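Local coordinates for protein peptidylprolyl isomerase PrsA (Bacillus anthracis, PDB 6VJ4) that catalyses cis-trans isomerisation of peptidyl-proline bonds, helping secreted proteins fold outside the cell, and is important for secretion of the protective antigen, at residues Asp222-Phe225 and Gly226-Leu230; Ile115-Asp119 and Glu120-Lys124. One frame throughout, in Å; residues are numbered along the deposited sequence.

Contact 1: residues Asp222-Phe225 and Gly226-Leu230; sequences DPIF and GKKLL
Four backbone bonds running from residue i+4 back to residue i tie Asp222-Phe225 to Gly226-Leu229, and they establish this stretch as the first turns of an alpha helix. Gly226 N reaches Asp222 O over 3.3 Å, long but almost straight at the hydrogen (177°). Lys227 N to Pro223 O and Lys228 N to Ile224 O follow at 3.0 Å each, and Leu229 N closes on Phe225 O at 2.9 Å.

The helix start is marked by Asp222 at the N-cap. Its carboxylate leans forward to the first turn, where OD1 accepts from Ile224 N at 3.2 Å; the N-H...OD1 angle of only 126° makes this a weak bond. Pro223 occupies the first helical position, where its lack of an N-H costs no helical hydrogen bond.

Apolar contacts run along two sides. On one, Phe225 and Leu229, a turn apart, meet at an angle, ring atom CE1 of Phe225 lying 4.0 Å from CD2 of Leu229. Both send CG anti to the backbone N (chi1 178° for Phe225), and the methyl approaches the ring obliquely. On another side, Ile224 and Lys228 run alongside each other and point the same way, with Ile224 CG2 3.7 Å from Lys228 CD. The Lys228 chain bends about its CG-CD and CD-CE bonds and carries its amine away.

Both lysines also start over a carbonyl of the preceding turn: Lys227 CG is 3.2 Å from Pro223 O, and Lys228 CG is as near to Ile224 O.

None of the touching residues is buried, so this is surface packing within helix 223-236. Further along, Leu229 touches Ile93 of helix 76-95, while Leu230 packs on Met89 of that helix and on Tyr30, Ala34 and Ile38 of helix 28-41.

Contact 2: residues Ile115-Asp119 and Glu120-Lys124; sequences ILVSD and ENEAK
Val117 spreads its two methyls over the first turn of the following helix. CG2 lies 3.6 Å from Ala123 CB, an apolar contact, while CG1 sits 3.6 Å from Glu122 OE2, the two side chains crossing at an angle. The extended Glu122 chain, with chi1 near 180°, brings its carboxylate back beside the valine.

Asp119 is the N-cap. With CG anti to the backbone N (chi1 -174°), its carboxylate swings over the N-terminal end of the helix, and OD2 accepts from Glu122 N at 2.9 Å. The donor comes from the anti side, 18° out of the carboxylate plane. Asp119 O meanwhile takes Ala123 N at 3.1 Å, the first i+4 bond of the helix. A water completes the link: it accepts from Asp119 N at 3.1 Å and donates to Glu122 OE1, bridging the cap backbone and the glutamate.

The contact lies where strand 110-117 passes into helix 120-131, within the PpiC-type domain. Val117 pairs through its backbone with Tyr190 of neighbouring strand 189-198 and packs on Ile126 of the helix, while Tyr190 also meets Ala123.

How the contacts relate
Contact 2 comes first along the chain, and contact 1 follows roughly a hundred residues later. Their centres lie 30 Å apart and their nearest atoms about 15 Å, so neither touches the other and they share no helix, strand or sheet. Contact 2 belongs to the PpiC-type isomerase domain, where strand 110-117 of the antiparallel four-stranded sheet passes into helix 120-131. Contact 1 opens helix 223-236, which packs on helices 28-41 and 76-95 from the N-terminal part of the chain. An N-cap aspartate begins the helix in each case. The separation reflects the layout of this foldase: a helical region built from both chain ends, and the isomerase domain inserted between them.

Contact 1: residues Asp222-Phe225 and Gly226-Leu230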
ATOM      1  N   ASP A 222       8.301 -16.626 -16.703  1.00 68.16           N
ATOM      2  CA  ASP A 222       7.237 -17.207 -15.843  1.00 72.65           C
ATOM      3  C   ASP A 222       6.442 -16.078 -15.190  1.00 74.15           C
ATOM      4  O   ASP A 222       6.960 -15.376 -14.326  1.00 77.45           O
ATOM      5  CB  ASP A 222       7.847 -18.155 -14.808  1.00 74.55           C
ATOM      6  CG  ASP A 222       6.838 -18.873 -13.928  1.00 78.31           C
ATOM      7  OD1 ASP A 222       5.628 -18.770 -14.217  1.00 78.38           O
ATOM      8  OD2 ASP A 222       7.278 -19.534 -12.958  1.00 80.14           O
ATOM      9  N   PRO A 223       5.168 -15.855 -15.588  1.00 79.78           N
ATOM     10  CA  PRO A 223       4.347 -14.808 -14.979  1.00 79.50           C
ATOM     11  C   PRO A 223       4.062 -15.110 -13.500  1.00 78.43           C
ATOM     12  O   PRO A 223       4.065 -14.191 -12.711  1.00 78.19           O
ATOM     13  CB  PRO A 223       3.043 -14.817 -15.796  1.00 82.23           C
ATOM     14  CG  PRO A 223       3.387 -15.577 -17.065  1.00 84.28           C
ATOM     15  CD  PRO A 223       4.455 -16.568 -16.657  1.00 82.83           C
ATOM     16  N   ILE A 224       3.843 -16.389 -13.173  1.00 83.23           N
ATOM     17  CA  ILE A 224       3.558 -16.833 -11.774  1.00 84.44           C
ATOM     18  C   ILE A 224       4.691 -16.358 -10.853  1.00 82.14           C
ATOM     19  O   ILE A 224       4.375 -15.805  -9.783  1.00 84.51           O
ATOM     20  CB  ILE A 224       3.365 -18.364 -11.709  1.00 89.82           C
ATOM     21  CG1 ILE A 224       2.240 -18.835 -12.637  1.00 93.16           C
ATOM     22  CG2 ILE A 224       3.143 -18.825 -10.272  1.00 90.47           C
ATOM     23  CD1 ILE A 224       2.068 -20.339 -12.690  1.00 96.96           C
ATOM     24  N   PHE A 225       5.953 -16.560 -11.255  1.00 76.27           N
ATOM     25  CA  PHE A 225       7.107 -16.149 -10.410  1.00 69.76           C
ATOM     26  C   PHE A 225       7.159 -14.622 -10.273  1.00 66.01           C
ATOM     27  O   PHE A 225       7.227 -14.135  -9.133  1.00 64.06           O
ATOM     28  CB  PHE A 225       8.434 -16.658 -10.981  1.00 67.55           C
ATOM     29  CG  PHE A 225       9.637 -16.226 -10.180  1.00 64.28           C
ATOM     30  CD1 PHE A 225      10.216 -14.982 -10.385  1.00 61.89           C
ATOM     31  CD2 PHE A 225      10.170 -17.050  -9.201  1.00 62.87           C
ATOM     32  CE1 PHE A 225      11.308 -14.577  -9.633  1.00 60.56           C
ATOM     33  CE2 PHE A 225      11.264 -16.643  -8.452  1.00 64.98           C
ATOM     34  CZ  PHE A 225      11.827 -15.406  -8.666  1.00 61.62           C
ATOM     35  N   GLY A 226       7.149 -13.903 -11.402  1.00 68.65           N
ATOM     36  CA  GLY A 226       7.229 -12.428 -11.409  1.00 69.75           C
ATOM     37  C   GLY A 226       6.152 -11.779 -10.553  1.00 71.97           C
ATOM     38  O   GLY A 226       6.397 -10.670 -10.033  1.00 72.14           O
ATOM     39  N   LYS A 227       5.008 -12.453 -10.392  1.00 74.95           N
ATOM     40  CA  LYS A 227       3.871 -11.901  -9.604  1.00 78.79           C
ATOM     41  C   LYS A 227       4.040 -12.290  -8.128  1.00 76.55           C
ATOM     42  O   LYS A 227       3.752 -11.439  -7.263  1.00 76.43           O
ATOM     43  CB  LYS A 227       2.547 -12.337 -10.245  1.00 84.31           C
ATOM     44  CG  LYS A 227       2.307 -11.731 -11.626  1.00 85.28           C
ATOM     45  CD  LYS A 227       1.096 -12.259 -12.358  1.00 90.00           C
ATOM     46  CE  LYS A 227       0.950 -11.639 -13.732  1.00 94.16           C
ATOM     47  NZ  LYS A 227      -0.235 -12.162 -14.452  1.00 99.91           N
ATOM     48  N   LYS A 228       4.510 -13.509  -7.846  1.00 74.85           N
ATOM     49  CA  LYS A 228       4.771 -13.917  -6.436  1.00 76.42           C
ATOM     50  C   LYS A 228       5.916 -13.051  -5.887  1.00 69.51           C
ATOM     51  O   LYS A 228       5.943 -12.807  -4.667  1.00 67.64           O
ATOM     52  CB  LYS A 228       5.069 -15.420  -6.359  1.00 81.85           C
ATOM     53  CG  LYS A 228       3.883 -16.328  -6.676  1.00 88.31           C
ATOM     54  CD  LYS A 228       4.239 -17.798  -6.841  1.00 93.83           C
ATOM     55  CE  LYS A 228       4.817 -18.435  -5.593  1.00 96.12           C
ATOM     56  NZ  LYS A 228       3.847 -18.434  -4.472  1.00 98.99           N
ATOM     57  N   LEU A 229       6.807 -12.590  -6.772  1.00 66.89           N
ATOM     58  CA  LEU A 229       7.946 -11.712  -6.381  1.00 66.96           C
ATOM     59  C   LEU A 229       7.407 -10.321  -6.043  1.00 65.78           C
ATOM     60  O   LEU A 229       7.969  -9.670  -5.147  1.00 66.67           O
ATOM     61  CB  LEU A 229       8.954 -11.648  -7.535  1.00 68.04           C
ATOM     62  CG  LEU A 229      10.120 -10.675  -7.354  1.00 69.91           C
ATOM     63  CD1 LEU A 229      10.848 -10.918  -6.042  1.00 72.50           C
ATOM     64  CD2 LEU A 229      11.089 -10.774  -8.522  1.00 69.50           C
ATOM     65  N   LEU A 230       6.361  -9.885  -6.749  1.00 65.27           N
ATOM     66  CA  LEU A 230       5.754  -8.556  -6.472  1.00 67.47           C
ATOM     67  C   LEU A 230       5.047  -8.601  -5.109  1.00 70.36           C
ATOM     68  O   LEU A 230       5.300  -7.697  -4.290  1.00 72.20           O
ATOM     69  CB  LEU A 230       4.791  -8.198  -7.609  1.00 67.56           C
ATOM     70  CG  LEU A 230       4.042  -6.872  -7.462  1.00 70.44           C
ATOM     71  CD1 LEU A 230       4.995  -5.720  -7.178  1.00 71.35           C
ATOM     72  CD2 LEU A 230       3.217  -6.587  -8.707  1.00 72.09           C
TER

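Contact 2: residues Ile115-Asp119 and Glu120-Lys124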
ATOM      1  N   ILE A 115       3.815 -41.603 -15.985  1.00 18.66           N
ATOM      2  CA  ILE A 115       2.356 -41.764 -16.198  1.00 19.61           C
ATOM      3  C   ILE A 115       1.684 -40.839 -15.190  1.00 20.25           C
ATOM      4  O   ILE A 115       1.990 -40.980 -13.991  1.00 21.45           O
ATOM      5  CB  ILE A 115       1.955 -43.225 -16.004  1.00 19.74           C
ATOM      6  CG1 ILE A 115       2.716 -44.103 -17.000  1.00 19.97           C
ATOM      7  CG2 ILE A 115       0.442 -43.382 -16.079  1.00 21.62           C
ATOM      8  CD1 ILE A 115       2.579 -45.553 -16.758  1.00 22.07           C
ATOM      9  N   LEU A 116       0.849 -39.927 -15.681  1.00 20.17           N
ATOM     10  CA  LEU A 116       0.115 -38.974 -14.819  1.00 21.30           C
ATOM     11  C   LEU A 116      -1.358 -39.375 -14.719  1.00 22.94           C
ATOM     12  O   LEU A 116      -2.006 -39.548 -15.766  1.00 22.46           O
ATOM     13  CB  LEU A 116       0.250 -37.571 -15.402  1.00 22.54           C
ATOM     14  CG  LEU A 116      -0.566 -36.496 -14.696  1.00 25.97           C
ATOM     15  CD1 LEU A 116      -0.145 -36.367 -13.241  1.00 27.61           C
ATOM     16  CD2 LEU A 116      -0.396 -35.164 -15.420  1.00 28.38           C
ATOM     17  N   VAL A 117      -1.844 -39.543 -13.497  1.00 23.24           N
ATOM     18  CA  VAL A 117      -3.280 -39.873 -13.262  1.00 25.12           C
ATOM     19  C   VAL A 117      -3.820 -38.958 -12.158  1.00 26.82           C
ATOM     20  O   VAL A 117      -3.050 -38.402 -11.398  1.00 26.92           O
ATOM     21  CB  VAL A 117      -3.538 -41.363 -12.965  1.00 27.35           C
ATOM     22  CG1 VAL A 117      -3.198 -42.248 -14.158  1.00 28.95           C
ATOM     23  CG2 VAL A 117      -2.848 -41.852 -11.703  1.00 27.65           C
ATOM     24  N   SER A 118      -5.132 -38.745 -12.112  1.00 30.26           N
ATOM     25  CA  SER A 118      -5.633 -37.796 -11.083  1.00 33.38           C
ATOM     26  C   SER A 118      -5.997 -38.543  -9.798  1.00 38.03           C
ATOM     27  O   SER A 118      -5.977 -37.920  -8.726  1.00 41.51           O
ATOM     28  CB  SER A 118      -6.809 -37.020 -11.622  1.00 38.32           C
ATOM     29  OG  SER A 118      -7.760 -37.915 -12.160  1.00 40.26           O
ATOM     30  N   ASP A 119      -6.307 -39.828  -9.921  1.00 39.97           N
ATOM     31  CA  ASP A 119      -6.804 -40.647  -8.786  1.00 45.59           C
ATOM     32  C   ASP A 119      -5.620 -41.407  -8.191  1.00 45.25           C
ATOM     33  O   ASP A 119      -4.982 -42.132  -8.967  1.00 38.73           O
ATOM     34  CB  ASP A 119      -7.889 -41.598  -9.290  1.00 46.99           C
ATOM     35  CG  ASP A 119      -8.586 -42.384  -8.195  1.00 51.42           C
ATOM     36  OD1 ASP A 119      -9.448 -41.794  -7.519  1.00 53.57           O
ATOM     37  OD2 ASP A 119      -8.237 -43.573  -8.014  1.00 52.08           O
ATOM     38  N   GLU A 120      -5.366 -41.245  -6.881  1.00 47.10           N
ATOM     39  CA  GLU A 120      -4.227 -41.904  -6.178  1.00 44.61           C
ATOM     40  C   GLU A 120      -4.392 -43.432  -6.214  1.00 40.67           C
ATOM     41  O   GLU A 120      -3.358 -44.132  -6.334  1.00 35.21           O
ATOM     42  CB  GLU A 120      -4.111 -41.425  -4.730  1.00 46.47           C
ATOM     43  CG  GLU A 120      -2.935 -42.031  -3.982  1.00 47.50           C
ATOM     44  CD  GLU A 120      -2.819 -41.675  -2.509  1.00 55.48           C
ATOM     45  OE1 GLU A 120      -3.626 -40.858  -2.029  1.00 63.44           O
ATOM     46  OE2 GLU A 120      -1.923 -42.224  -1.837  1.00 59.37           O
ATOM     47  N   ASN A 121      -5.618 -43.945  -6.065  1.00 40.00           N
ATOM     48  CA  ASN A 121      -5.778 -45.423  -6.134  1.00 38.59           C
ATOM     49  C   ASN A 121      -5.424 -45.890  -7.547  1.00 35.18           C
ATOM     50  O   ASN A 121      -4.826 -46.962  -7.682  1.00 33.13           O
ATOM     51  CB  ASN A 121      -7.188 -45.922  -5.787  1.00 39.34           C
ATOM     52  CG  ASN A 121      -7.225 -47.435  -5.665  1.00 41.65           C
ATOM     53  OD1 ASN A 121      -6.466 -48.012  -4.884  1.00 42.90           O
ATOM     54  ND2 ASN A 121      -8.087 -48.088  -6.430  1.00 37.28           N
ATOM     55  N   GLU A 122      -5.792 -45.106  -8.563  1.00 37.62           N
ATOM     56  CA  GLU A 122      -5.459 -45.487  -9.961  1.00 37.97           C
ATOM     57  C   GLU A 122      -3.932 -45.537 -10.118  1.00 31.96           C
ATOM     58  O   GLU A 122      -3.446 -46.438 -10.828  1.00 31.73           O
ATOM     59  CB  GLU A 122      -6.081 -44.514 -10.963  1.00 44.05           C
ATOM     60  CG  GLU A 122      -5.807 -44.905 -12.404  1.00 49.40           C
ATOM     61  CD  GLU A 122      -6.584 -44.140 -13.466  1.00 54.54           C
ATOM     62  OE1 GLU A 122      -7.597 -43.490 -13.117  1.00 57.21           O
ATOM     63  OE2 GLU A 122      -6.172 -44.205 -14.641  1.00 56.01           O
ATOM     64  N   ALA A 123      -3.217 -44.618  -9.474  1.00 32.45           N
ATOM     65  CA  ALA A 123      -1.730 -44.601  -9.549  1.00 28.80           C
ATOM     66  C   ALA A 123      -1.172 -45.837  -8.842  1.00 27.51           C
ATOM     67  O   ALA A 123      -0.242 -46.446  -9.367  1.00 25.79           O
ATOM     68  CB  ALA A 123      -1.167 -43.342  -8.954  1.00 28.96           C
ATOM     69  N   LYS A 124      -1.758 -46.215  -7.709  1.00 28.21           N
ATOM     70  CA  LYS A 124      -1.292 -47.432  -6.995  1.00 27.90           C
ATOM     71  C   LYS A 124      -1.564 -48.671  -7.858  1.00 28.59           C
ATOM     72  O   LYS A 124      -0.700 -49.556  -7.897  1.00 30.49           O
ATOM     73  CB  LYS A 124      -1.984 -47.568  -5.642  1.00 31.17           C
ATOM     74  CG  LYS A 124      -1.570 -46.555  -4.589  1.00 34.00           C
ATOM     75  CD  LYS A 124      -2.284 -46.758  -3.271  1.00 39.24           C
ATOM     76  CE  LYS A 124      -1.853 -45.767  -2.210  1.00 44.69           C
ATOM     77  NZ  LYS A 124      -2.619 -45.947  -0.952  1.00 50.66           N
TER
HETATM   78  O   HOH W   1      -7.249 -41.054 -12.559  1.00 49.51           O